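Local coordinates for protein smoothened (Xenopus laevis, PDB 5KZZ) that probably acts as a G protein-coupled receptor in Hedgehog signalling, where cellular cholesterol directly activates it; this piece is its extracellular cysteine-rich domain, at residues A[91-96]-A[113-118]. Sequence-based numbering, arbitrary orientation. Where two conformers were deposited one is given.
Sequences GLCQTT and LKCTTD
The C93–C115 disulfide is one of the cross-links of the Smoothened cysteine-rich domain, a Frizzled-type (Fz) fold. It joins helix 90-97 to the first residue past helix 110-114. The SG atoms of C93 and C115 are 2.1 Å apart, and the CA atoms of the same two residues lie 5.8 Å apart. The C–S–S–C torsion is -88°, close to the relaxed right angle. C93 holds SG anti to its own backbone N (chi1 -179°), which carries the sulfur out from the helix to its partner. C115 instead turns SG beside its backbone N, anti to its carbonyl carbon.

C115 has positive phi and is the C-prime residue of a Schellman motif; its hydrogen bonds run from T116 N to D111 O and from C115 N to F112 O. The disulfide thus attaches at the residue where the chain leaves helix 110-114. Both cysteines are buried, and C93 also packs on F112.

Q94 adds a lighter contact. Its CG lies 4.1 Å from C115 SG, and its backbone N is 3.6 Å from the same sulfur. The amide end is engaged by Q90: Q94 NE2 hydrogen-bonds to Q90 OE1, while Q90 NE2 hydrogen-bonds to C115 O.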
# COMPACT_ATOMS: atom_id res chain seq x y z
N GLY A 91 -10.96 0.48 -6.01
CA GLY A 91 -11.70 -0.68 -5.57
C GLY A 91 -11.13 -1.27 -4.30
O GLY A 91 -11.86 -1.58 -3.36
N LEU A 92 -9.81 -1.41 -4.26
CA LEU A 92 -9.17 -1.90 -3.05
C LEU A 92 -9.44 -0.99 -1.85
O LEU A 92 -9.75 -1.46 -0.76
CB LEU A 92 -7.68 -2.05 -3.28
CG LEU A 92 -6.85 -2.51 -2.09
CD1 LEU A 92 -7.36 -3.85 -1.58
CD2 LEU A 92 -5.40 -2.64 -2.54
N CYS A 93 -9.35 0.32 -2.03
CA CYS A 93 -9.69 1.24 -0.94
C CYS A 93 -11.14 1.09 -0.47
O CYS A 93 -11.41 1.02 0.73
CB CYS A 93 -9.44 2.69 -1.35
SG CYS A 93 -9.82 3.90 -0.02
N GLN A 94 -12.09 1.00 -1.40
CA GLN A 94 -13.50 0.99 -0.99
C GLN A 94 -13.84 -0.28 -0.23
O GLN A 94 -14.67 -0.27 0.68
CB GLN A 94 -14.44 1.17 -2.18
CG GLN A 94 -14.55 2.63 -2.63
CD GLN A 94 -15.75 2.91 -3.54
OE1 GLN A 94 -16.81 2.28 -3.42
NE2 GLN A 94 -15.59 3.86 -4.45
N THR A 95 -13.21 -1.38 -0.59
CA THR A 95 -13.49 -2.62 0.11
C THR A 95 -12.93 -2.59 1.52
O THR A 95 -13.55 -3.12 2.44
CB THR A 95 -12.91 -3.83 -0.61
OG1 THR A 95 -11.48 -3.80 -0.53
CG2 THR A 95 -13.32 -3.83 -2.04
N THR A 96 -11.77 -1.98 1.68
CA THR A 96 -11.07 -1.97 2.95
C THR A 96 -11.77 -1.06 3.96
O THR A 96 -11.72 -1.30 5.17
CB THR A 96 -9.61 -1.55 2.76
OG1 THR A 96 -9.03 -2.35 1.72
CG2 THR A 96 -8.81 -1.73 4.03
N LEU A 113 -10.14 7.26 4.34
CA LEU A 113 -11.54 7.38 4.74
C LEU A 113 -12.43 7.86 3.58
O LEU A 113 -13.59 7.48 3.48
CB LEU A 113 -11.68 8.33 5.94
CG LEU A 113 -10.61 8.36 7.04
CD1 LEU A 113 -11.18 9.05 8.28
CD2 LEU A 113 -10.11 6.96 7.42
N LYS A 114 -11.86 8.68 2.71
CA LYS A 114 -12.60 9.27 1.58
C LYS A 114 -12.39 8.47 0.28
O LYS A 114 -13.15 8.63 -0.69
CB LYS A 114 -12.16 10.74 1.42
CG LYS A 114 -12.56 11.45 0.11
CD LYS A 114 -14.00 11.92 0.11
CE LYS A 114 -14.31 12.80 -1.11
NZ LYS A 114 -14.10 14.26 -0.90
N CYS A 115 -11.38 7.60 0.30
CA CYS A 115 -10.86 6.92 -0.90
C CYS A 115 -10.66 7.92 -2.02
O CYS A 115 -11.27 7.81 -3.07
CB CYS A 115 -11.79 5.78 -1.33
SG CYS A 115 -11.80 4.41 -0.17
N THR A 116 -9.81 8.91 -1.79
CA THR A 116 -9.63 9.95 -2.79
C THR A 116 -9.09 9.38 -4.09
O THR A 116 -8.28 8.45 -4.10
CB THR A 116 -8.70 11.06 -2.30
OG1 THR A 116 -7.48 10.46 -1.85
CG2 THR A 116 -9.33 11.81 -1.17
N THR A 117 -9.56 9.93 -5.20
CA THR A 117 -9.31 9.34 -6.50
C THR A 117 -7.97 9.70 -7.12
O THR A 117 -7.61 9.14 -8.16
CB THR A 117 -10.41 9.72 -7.48
OG1 THR A 117 -10.55 11.15 -7.48
CG2 THR A 117 -11.71 9.07 -7.06
N ASP A 118 -7.24 10.63 -6.53
CA ASP A 118 -5.87 10.85 -6.99
C ASP A 118 -4.94 9.80 -6.39
O ASP A 118 -4.06 9.28 -7.07
CB ASP A 118 -5.40 12.27 -6.67
CG ASP A 118 -5.42 12.57 -5.18
OD1 ASP A 118 -6.28 12.02 -4.46
OD2 ASP A 118 -4.56 13.37 -4.73